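Long-range contacts in periplasmic cell division protein (SufI) (Aquifex aeolicus, PDB 6SYY), which probably oxidises substrates at one copper site and hands the electrons to a cluster of three coppers, as multicopper oxidases generally do: residues D114-W119 with E140-P145; G60-I65 with T102-F107; H131-V136 with Q422-P427. All coordinates share one frame; numbering follows the deposited sequence.

Contact 1: D114-W119 with E140-P145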
loop_
_atom_site.group_PDB
_atom_site.type_symbol
_atom_site.label_atom_id
_atom_site.label_comp_id
_atom_site.label_asym_id
_atom_site.label_seq_id
_atom_site.Cartn_x
_atom_site.Cartn_y
_atom_site.Cartn_z
ATOM N N ASP A 114 4.422 6.942 20.975
ATOM C CA ASP A 114 4.921 7.744 19.864
ATOM C C ASP A 114 4.326 7.260 18.548
ATOM O O ASP A 114 4.140 6.058 18.334
ATOM C CB ASP A 114 6.450 7.674 19.791
ATOM C CG ASP A 114 7.126 8.321 20.982
ATOM O OD1 ASP A 114 6.428 8.639 21.969
ATOM O OD2 ASP A 114 8.359 8.516 20.925
ATOM N N SER A 115 4.025 8.201 17.658
ATOM C CA SER A 115 3.481 7.828 16.360
ATOM C C SER A 115 3.616 8.995 15.391
ATOM O O SER A 115 3.876 10.136 15.783
ATOM C CB SER A 115 2.018 7.385 16.470
ATOM O OG SER A 115 1.565 6.858 15.232
ATOM N N ILE A 116 3.430 8.676 14.110
ATOM C CA ILE A 116 3.429 9.658 13.034
ATOM C C ILE A 116 2.744 8.995 11.853
ATOM O O ILE A 116 2.850 7.784 11.665
ATOM C CB ILE A 116 4.868 10.123 12.685
ATOM C CG1 ILE A 116 4.837 11.290 11.694
ATOM C CG2 ILE A 116 5.705 8.969 12.143
ATOM C CD1 ILE A 116 4.460 12.615 12.331
ATOM N N ILE A 117 2.013 9.780 11.070
ATOM C CA ILE A 117 1.333 9.257 9.892
ATOM C C ILE A 117 2.261 9.393 8.698
ATOM O O ILE A 117 2.807 10.471 8.444
ATOM C CB ILE A 117 0.009 9.994 9.632
ATOM C CG1 ILE A 117 -0.861 10.017 10.888
ATOM C CG2 ILE A 117 -0.738 9.337 8.481
ATOM C CD1 ILE A 117 -2.158 10.768 10.699
ATOM N N HIS A 118 2.444 8.304 7.966
ATOM C CA HIS A 118 3.135 8.340 6.687
ATOM C C HIS A 118 2.111 8.344 5.557
ATOM O O HIS A 118 1.186 7.525 5.550
ATOM C CB HIS A 118 4.078 7.149 6.537
ATOM C CG HIS A 118 4.701 7.049 5.182
ATOM N ND1 HIS A 118 5.309 8.120 4.564
ATOM C CD2 HIS A 118 4.804 6.008 4.322
ATOM C CE1 HIS A 118 5.760 7.745 3.381
ATOM N NE2 HIS A 118 5.471 6.467 3.212
ATOM N N TRP A 119 2.273 9.272 4.615
ATOM C CA TRP A 119 1.430 9.322 3.420
ATOM C C TRP A 119 2.117 8.494 2.336
ATOM O O TRP A 119 2.809 9.006 1.454
ATOM C CB TRP A 119 1.199 10.764 2.985
ATOM C CG TRP A 119 0.944 11.696 4.126
ATOM C CD1 TRP A 119 1.781 12.665 4.597
ATOM C CD2 TRP A 119 -0.225 11.740 4.952
ATOM N NE1 TRP A 119 1.204 13.314 5.663
ATOM C CE2 TRP A 119 -0.026 12.762 5.902
ATOM C CE3 TRP A 119 -1.420 11.012 4.982
ATOM C CZ2 TRP A 119 -0.975 13.075 6.869
ATOM C CZ3 TRP A 119 -2.363 11.327 5.945
ATOM C CH2 TRP A 119 -2.136 12.350 6.873
ATOM N N GLU A 140 0.505 14.588 21.975
ATOM C CA GLU A 140 1.124 15.619 21.157
ATOM C C GLU A 140 0.539 15.628 19.748
ATOM O O GLU A 140 -0.168 14.710 19.322
ATOM C CB GLU A 140 2.645 15.433 21.107
ATOM C CG GLU A 140 3.367 15.998 22.336
ATOM C CD GLU A 140 4.877 15.864 22.259
ATOM O OE1 GLU A 140 5.380 15.231 21.299
ATOM O OE2 GLU A 140 5.559 16.393 23.165
ATOM N N THR A 141 0.854 16.694 19.022
ATOM C CA THR A 141 0.327 16.924 17.686
ATOM C C THR A 141 1.484 17.217 16.746
ATOM O O THR A 141 2.366 18.017 17.079
ATOM C CB THR A 141 -0.669 18.094 17.681
ATOM O OG1 THR A 141 -1.830 17.740 18.444
ATOM C CG2 THR A 141 -1.084 18.447 16.262
ATOM N N TYR A 142 1.493 16.568 15.584
ATOM C CA TYR A 142 2.426 16.925 14.524
ATOM C C TYR A 142 1.661 17.660 13.434
ATOM O O TYR A 142 0.786 17.083 12.783
ATOM C CB TYR A 142 3.149 15.714 13.938
ATOM C CG TYR A 142 4.231 16.144 12.977
ATOM C CD1 TYR A 142 5.432 16.656 13.445
ATOM C CD2 TYR A 142 4.037 16.081 11.605
ATOM C CE1 TYR A 142 6.421 17.069 12.576
ATOM C CE2 TYR A 142 5.021 16.493 10.728
ATOM C CZ TYR A 142 6.210 16.987 11.221
ATOM O OH TYR A 142 7.193 17.402 10.354
ATOM N N SER A 143 2.000 18.930 13.243
ATOM C CA SER A 143 1.425 19.745 12.183
ATOM C C SER A 143 2.285 19.582 10.937
ATOM O O SER A 143 3.422 20.063 10.891
ATOM C CB SER A 143 1.354 21.204 12.614
ATOM O OG SER A 143 1.066 22.034 11.506
ATOM N N TYR A 144 1.754 18.897 9.941
ATOM C CA TYR A 144 2.460 18.746 8.680
ATOM C C TYR A 144 2.455 20.074 7.939
ATOM O O TYR A 144 1.375 20.611 7.663
ATOM C CB TYR A 144 1.803 17.670 7.825
ATOM C CG TYR A 144 1.879 16.283 8.403
ATOM C CD1 TYR A 144 0.970 15.857 9.363
ATOM C CD2 TYR A 144 2.856 15.393 7.979
ATOM C CE1 TYR A 144 1.038 14.586 9.891
ATOM C CE2 TYR A 144 2.930 14.121 8.498
ATOM C CZ TYR A 144 2.020 13.720 9.452
ATOM O OH TYR A 144 2.103 12.448 9.967
ATOM N N PRO A 145 3.613 20.642 7.612
ATOM C CA PRO A 145 3.632 21.844 6.771
ATOM C C PRO A 145 2.846 21.621 5.485
ATOM O O PRO A 145 2.852 20.528 4.913
ATOM C CB PRO A 145 5.124 22.059 6.493
ATOM C CG PRO A 145 5.820 21.397 7.637
ATOM C CD PRO A 145 4.967 20.225 8.023
#

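Contact 2: G60-I65 with T102-F107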
loop_
_atom_site.group_PDB
_atom_site.type_symbol
_atom_site.label_atom_id
_atom_site.label_comp_id
_atom_site.label_asym_id
_atom_site.label_seq_id
_atom_site.Cartn_x
_atom_site.Cartn_y
_atom_site.Cartn_z
ATOM N N GLY A 60 -6.229 23.253 1.255
ATOM C CA GLY A 60 -5.601 24.278 2.064
ATOM C C GLY A 60 -6.303 24.609 3.359
ATOM O O GLY A 60 -6.063 25.679 3.922
ATOM N N GLN A 61 -7.169 23.725 3.849
ATOM C CA GLN A 61 -7.866 23.920 5.114
ATOM C C GLN A 61 -7.441 22.832 6.082
ATOM O O GLN A 61 -7.408 21.652 5.720
ATOM C CB GLN A 61 -9.379 23.897 4.927
ATOM C CG GLN A 61 -9.902 25.032 4.081
ATOM C CD GLN A 61 -11.408 25.025 4.002
ATOM O OE1 GLN A 61 -12.083 24.538 4.910
ATOM N NE2 GLN A 61 -11.948 25.554 2.911
ATOM N N ARG A 62 -7.125 23.232 7.310
ATOM C CA ARG A 62 -6.531 22.312 8.268
ATOM C C ARG A 62 -7.527 21.243 8.699
ATOM O O ARG A 62 -8.691 21.533 8.990
ATOM C CB ARG A 62 -6.017 23.078 9.484
ATOM C CG ARG A 62 -4.665 23.731 9.260
ATOM C CD ARG A 62 -3.561 22.689 9.292
ATOM N NE ARG A 62 -2.411 23.084 8.488
ATOM C CZ ARG A 62 -1.279 22.391 8.410
ATOM N NH1 ARG A 62 -1.137 21.267 9.102
ATOM N NH2 ARG A 62 -0.286 22.824 7.644
ATOM N N VAL A 63 -7.049 19.999 8.744
ATOM C CA VAL A 63 -7.846 18.836 9.107
ATOM C C VAL A 63 -7.110 18.063 10.192
ATOM O O VAL A 63 -5.940 17.703 10.016
ATOM C CB VAL A 63 -8.100 17.922 7.895
ATOM C CG1 VAL A 63 -8.826 16.655 8.327
ATOM C CG2 VAL A 63 -8.870 18.665 6.823
ATOM N N SER A 64 -7.796 17.795 11.300
ATOM C CA SER A 64 -7.236 16.989 12.377
ATOM C C SER A 64 -7.463 15.512 12.083
ATOM O O SER A 64 -8.582 15.094 11.767
ATOM C CB SER A 64 -7.858 17.366 13.724
ATOM O OG SER A 64 -7.518 18.692 14.090
ATOM N N ILE A 65 -6.394 14.730 12.172
ATOM C CA ILE A 65 -6.459 13.281 12.050
ATOM C C ILE A 65 -5.978 12.715 13.375
ATOM O O ILE A 65 -4.785 12.793 13.694
ATOM C CB ILE A 65 -5.614 12.761 10.881
ATOM C CG1 ILE A 65 -6.008 13.487 9.594
ATOM C CG2 ILE A 65 -5.789 11.260 10.728
ATOM C CD1 ILE A 65 -5.090 13.215 8.446
ATOM N N THR A 102 -3.836 21.887 -2.095
ATOM C CA THR A 102 -2.996 21.979 -0.910
ATOM C C THR A 102 -3.508 21.009 0.147
ATOM O O THR A 102 -4.718 20.833 0.314
ATOM C CB THR A 102 -2.972 23.408 -0.361
ATOM O OG1 THR A 102 -2.382 24.282 -1.332
ATOM C CG2 THR A 102 -2.161 23.480 0.925
ATOM N N PHE A 103 -2.570 20.365 0.837
ATOM C CA PHE A 103 -2.840 19.338 1.838
ATOM C C PHE A 103 -2.353 19.864 3.185
ATOM O O PHE A 103 -1.143 19.955 3.416
ATOM C CB PHE A 103 -2.138 18.038 1.437
ATOM C CG PHE A 103 -2.407 16.871 2.351
ATOM C CD1 PHE A 103 -1.480 16.496 3.310
ATOM C CD2 PHE A 103 -3.569 16.132 2.230
ATOM C CE1 PHE A 103 -1.710 15.416 4.142
ATOM C CE2 PHE A 103 -3.810 15.051 3.064
ATOM C CZ PHE A 103 -2.879 14.693 4.021
ATOM N N SER A 104 -3.289 20.220 4.068
ATOM C CA SER A 104 -2.992 20.840 5.364
ATOM C C SER A 104 -3.482 19.918 6.478
ATOM O O SER A 104 -4.633 20.016 6.906
ATOM C CB SER A 104 -3.653 22.217 5.468
ATOM O OG SER A 104 -3.349 23.023 4.347
ATOM N N ALA A 105 -2.609 19.040 6.969
ATOM C CA ALA A 105 -3.002 18.023 7.937
ATOM C C ALA A 105 -2.288 18.221 9.266
ATOM O O ALA A 105 -1.101 18.559 9.304
ATOM C CB ALA A 105 -2.714 16.612 7.415
ATOM N N ASP A 106 -3.027 18.008 10.355
ATOM C CA ASP A 106 -2.474 17.926 11.699
ATOM C C ASP A 106 -2.755 16.537 12.245
ATOM O O ASP A 106 -3.911 16.098 12.264
ATOM C CB ASP A 106 -3.076 18.975 12.642
ATOM C CG ASP A 106 -3.081 20.362 12.048
ATOM O OD1 ASP A 106 -4.183 20.916 11.841
ATOM O OD2 ASP A 106 -1.985 20.891 11.774
ATOM N N PHE A 107 -1.705 15.849 12.678
ATOM C CA PHE A 107 -1.853 14.554 13.325
ATOM C C PHE A 107 -1.931 14.760 14.832
ATOM O O PHE A 107 -0.973 15.240 15.447
ATOM C CB PHE A 107 -0.694 13.626 12.971
ATOM C CG PHE A 107 -0.615 12.404 13.840
ATOM C CD1 PHE A 107 -1.733 11.607 14.045
ATOM C CD2 PHE A 107 0.575 12.050 14.455
ATOM C CE1 PHE A 107 -1.666 10.479 14.850
ATOM C CE2 PHE A 107 0.654 10.920 15.259
ATOM C CZ PHE A 107 -0.467 10.135 15.456
HETATM O O HOH W 1 -6.204 20.746 3.542
#

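Contact 3: H131-V136 with Q422-P427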
loop_
_atom_site.group_PDB
_atom_site.type_symbol
_atom_site.label_atom_id
_atom_site.label_comp_id
_atom_site.label_asym_id
_atom_site.label_seq_id
_atom_site.Cartn_x
_atom_site.Cartn_y
_atom_site.Cartn_z
ATOM N N HIS A 131 8.242 10.980 8.589
ATOM C CA HIS A 131 9.473 10.275 8.904
ATOM C C HIS A 131 9.530 9.966 10.401
ATOM O O HIS A 131 9.026 10.741 11.218
ATOM C CB HIS A 131 10.677 11.119 8.492
ATOM C CG HIS A 131 11.981 10.384 8.529
ATOM N ND1 HIS A 131 12.668 10.145 9.700
ATOM C CD2 HIS A 131 12.727 9.841 7.538
ATOM C CE1 HIS A 131 13.777 9.479 9.430
ATOM N NE2 HIS A 131 13.841 9.289 8.125
ATOM N N PRO A 132 10.132 8.834 10.784
ATOM C CA PRO A 132 10.173 8.477 12.213
ATOM C C PRO A 132 10.838 9.519 13.099
ATOM O O PRO A 132 10.499 9.600 14.287
ATOM C CB PRO A 132 10.957 7.157 12.218
ATOM C CG PRO A 132 10.774 6.599 10.870
ATOM C CD PRO A 132 10.664 7.756 9.931
ATOM N N TYR A 133 11.772 10.318 12.566
ATOM C CA TYR A 133 12.410 11.356 13.375
ATOM C C TYR A 133 11.392 12.332 13.947
ATOM O O TYR A 133 11.623 12.912 15.012
ATOM C CB TYR A 133 13.442 12.133 12.551
ATOM C CG TYR A 133 14.650 11.339 12.109
ATOM C CD1 TYR A 133 14.989 10.145 12.729
ATOM C CD2 TYR A 133 15.455 11.792 11.073
ATOM C CE1 TYR A 133 16.091 9.417 12.323
ATOM C CE2 TYR A 133 16.561 11.074 10.661
ATOM C CZ TYR A 133 16.875 9.887 11.290
ATOM O OH TYR A 133 17.975 9.164 10.881
ATOM N N TYR A 134 10.268 12.526 13.257
ATOM C CA TYR A 134 9.269 13.518 13.621
ATOM C C TYR A 134 8.124 12.941 14.439
ATOM O O TYR A 134 7.158 13.659 14.717
ATOM C CB TYR A 134 8.719 14.188 12.361
ATOM C CG TYR A 134 9.725 15.102 11.725
ATOM C CD1 TYR A 134 10.032 16.326 12.306
ATOM C CD2 TYR A 134 10.383 14.744 10.561
ATOM C CE1 TYR A 134 10.961 17.175 11.742
ATOM C CE2 TYR A 134 11.320 15.587 9.984
ATOM C CZ TYR A 134 11.603 16.803 10.581
ATOM O OH TYR A 134 12.533 17.652 10.024
ATOM N N ALA A 135 8.200 11.668 14.816
ATOM C CA ALA A 135 7.147 11.063 15.616
ATOM C C ALA A 135 6.935 11.861 16.895
ATOM O O ALA A 135 7.885 12.365 17.500
ATOM C CB ALA A 135 7.495 9.612 15.943
ATOM N N VAL A 136 5.675 11.995 17.293
ATOM C CA VAL A 136 5.306 12.793 18.454
ATOM C C VAL A 136 4.791 11.866 19.545
ATOM O O VAL A 136 4.276 10.773 19.275
ATOM C CB VAL A 136 4.257 13.865 18.095
ATOM C CG1 VAL A 136 4.799 14.786 17.022
ATOM C CG2 VAL A 136 2.965 13.210 17.632
ATOM N N GLN A 422 22.563 13.089 15.477
ATOM C CA GLN A 422 22.917 14.311 16.191
ATOM C C GLN A 422 22.152 15.507 15.643
ATOM O O GLN A 422 21.802 16.421 16.397
ATOM C CB GLN A 422 24.427 14.548 16.099
ATOM C CG GLN A 422 25.273 13.364 16.576
ATOM C CD GLN A 422 26.620 13.265 15.871
ATOM O OE1 GLN A 422 26.788 13.756 14.754
ATOM N NE2 GLN A 422 27.584 12.621 16.523
ATOM N N ASP A 423 21.870 15.505 14.341
ATOM C CA ASP A 423 21.098 16.552 13.675
ATOM C C ASP A 423 20.138 15.861 12.713
ATOM O O ASP A 423 20.576 15.304 11.701
ATOM C CB ASP A 423 22.024 17.522 12.938
ATOM C CG ASP A 423 21.271 18.601 12.174
ATOM O OD1 ASP A 423 20.040 18.733 12.346
ATOM O OD2 ASP A 423 21.927 19.324 11.394
ATOM N N ILE A 424 18.837 15.888 13.018
ATOM C CA ILE A 424 17.889 15.167 12.171
ATOM C C ILE A 424 17.793 15.790 10.785
ATOM O O ILE A 424 17.296 15.145 9.854
ATOM C CB ILE A 424 16.490 15.078 12.814
ATOM C CG1 ILE A 424 15.750 16.410 12.717
ATOM C CG2 ILE A 424 16.588 14.625 14.262
ATOM C CD1 ILE A 424 14.267 16.286 12.990
ATOM N N ASN A 425 18.269 17.026 10.615
ATOM C CA ASN A 425 18.316 17.638 9.295
ATOM C C ASN A 425 19.501 17.157 8.467
ATOM O O ASN A 425 19.489 17.321 7.241
ATOM C CB ASN A 425 18.366 19.160 9.420
ATOM C CG ASN A 425 17.083 19.736 9.968
ATOM O OD1 ASN A 425 15.986 19.336 9.571
ATOM N ND2 ASN A 425 17.209 20.681 10.890
ATOM N N ASN A 426 20.519 16.577 9.099
ATOM C CA ASN A 426 21.676 16.026 8.393
ATOM C C ASN A 426 22.049 14.686 9.015
ATOM O O ASN A 426 23.111 14.537 9.632
ATOM C CB ASN A 426 22.849 17.008 8.425
ATOM C CG ASN A 426 22.531 18.311 7.719
ATOM O OD1 ASN A 426 22.629 18.408 6.494
ATOM N ND2 ASN A 426 22.136 19.318 8.488
ATOM N N PRO A 427 21.189 13.673 8.858
ATOM C CA PRO A 427 21.466 12.374 9.475
ATOM C C PRO A 427 22.357 11.511 8.603
ATOM O O PRO A 427 22.742 11.914 7.501
ATOM C CB PRO A 427 20.071 11.764 9.607
ATOM C CG PRO A 427 19.394 12.242 8.344
ATOM C CD PRO A 427 19.940 13.636 8.070
#

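Contact 1: D114-W119 with E140-P145
Tyr144 packs against Ile116, Ile117 and Trp119 behind a His-X-His copper-binding motif of a multicopper oxidase, in which Trp119 stands between the ligands His118 and His120. Alternation along a strand explains the division of labour: His118 points away from 140-145 and binds copper together with His454, whereas Trp119 turns toward the tyrosine. The phenol carries most of the contact. Its CG is anti to the carbonyl carbon (chi1 -65°), which sends the ring toward 114-119 with the hydroxyl foremost. There Tyr144 OH donates to Ile117 O at 2.6 Å, approaching in the carbonyl plane on a lone pair, so a buried backbone oxygen ties down the tip of the ring.

Both faces of that ring are occupied. Trp119 presents an edge to one of them in an edge-to-face pair, planes 61° apart and centroids 4.8 Å apart; the indole NE1 leads, 3.4 Å from Tyr144 CE2 and toward the rim of the ring. Over the centre of the opposite face lies CD2 of Tyr142. Ile116 reaches both tyrosines: its CG1 branch, anti to the backbone N (chi1 -172°), carries CD1 to 3.6 Å from Tyr142 CD2 and 3.3 Å from Tyr144 OH. The hydroxyl of Tyr142 itself is bonded to Lys127 O.

Strand 117-120 is the outer strand of one sheet, next to 154-160, and strand 141-143 pairs with 102-110 in another. The contact thus joins two sheets, with Phe107 touching both Ile117 and Tyr144, and Phe103 meeting Trp119 edge to face.

Contact 2: G60-I65 with T102-F107
Residues Val63 to Ile65 pair with Ala105 to Phe107 as parallel neighbours in a mixed sheet, joining the start of strand 63-72 to strand 102-110. The ladder is regular: Val63 N donates to Ser104 O at 3.0 Å, Asp106 N to Val63 O at 2.9 Å and Ile65 N to Asp106 O at 2.8 Å. Before it, the pairing is looser. A water bridges Gln61 O and Ser104 N, and Gly60 N reaches Thr102 O at 3.0 Å from well above the carbonyl plane.

Ser64 and Asp106 stand on one face. Just before the ladder, Arg62 bends at chi2 (-75°) to reach Asp106, laying its guanidinium flat over Ser104, NE 3.4 Å from Ser104 CB. From there NH1 forms a salt bridge with Asp106 OD2 at 2.8 Å, the two planes 22° apart; the hydrogen bond within it is weak. NH2 has stronger partners in the carboxylate of Asp146 and Tyr144 O, so the guanidinium ties strand 102-110 to the 144-146 link between strands 141-143 and 147-148.

The other face bears Val63, Ile65, Ala105 and Phe107. Here Ile65 CD1 lies 4.3 Å from Ala105 CB, and Ile65 and Ala105 also touch Trp119 in the facing sheet. One apolar face packed on a second sheet makes a beta-sandwich; with a parallel pair in a mixed sheet it is consistent with the cupredoxin domains of multicopper oxidases.

Contact 3: H131-V136 with Q422-P427
Tyr133 and Tyr134, neighbours on a 3-10 turn, meet Ile424 and Pro427 with their rings set differently, and the contact is best read from those two rings. Tyr133 lies alongside Ile424, the two side chains running past each other in opposite directions with CD2 of the ring 3.9 Å from Ile424 CB. Next to it, Pro427 meets the edge of the ring: its CG lies in the ring plane, 3.8 Å from Tyr133 CE2, while Pro427 CB sits 3.6 Å from Tyr133 OH. The hydroxyl is bonded beyond this pair, to Tyr418 O and to the amide of Asn522.

Over one face of Tyr133 stands His131, with CE1 above the ring centre. The imidazole is set by an in-plane bond in which His131 ND1 accepts from Tyr133 N at 3.0 Å, nearly straight at 174°; its NE2 is bonded to Asn522, so both nitrogens are engaged, which fixes the rotation of the imidazole over Tyr133.

Tyr134 takes the tip of Ile424. With CG1 lodged between the backbone N and the carbonyl carbon (chi1 76°), the isoleucine extends CD1 to 3.6 Å from Tyr134 CZ. Ile424 opens the bend of a type I turn from Asp423 to Asn426, where Asp423 OD1 receives Asn425 N at 3.0 Å in an Asx turn and OD2 accepts from the side-chain ND2 of Asn426. The contact itself is apolar, and Ile424 O is buried without a partner in the model.

In this surface packing between the N- and C-terminal cupredoxin-like parts, whose interface holds the trinuclear site in this family, the loop between strands 117-120 and 141-143 meets the one between 407-409 and 432-433; strand 503-509 lies beside both, touching His131 through Leu506 and Pro427 through Ile504, while strand 520-525 supplies Asn522.

The contacts form a chain of neighbours beside the trinuclear copper site. Contacts 1 and 2, with centres 11 Å apart, share a sheet: Tyr142 O probably accepts from Phe107 N at 2.8 Å, so strand 102-110 pairs with a strand from each contact. Contact 3 lies about 12 Å from contact 1, centre to centre, and its loop is joined to it by a probable bond from Val136 N to Ser115 O. Contacts 2 and 3 barely meet, their centres 21 Å apart. Contact 1 alone holds a copper ligand, His118; the side chain of His161, another ligand, lies about 4 Å from that of Ile116 but about 9 Å from those of Phe107 and Tyr134.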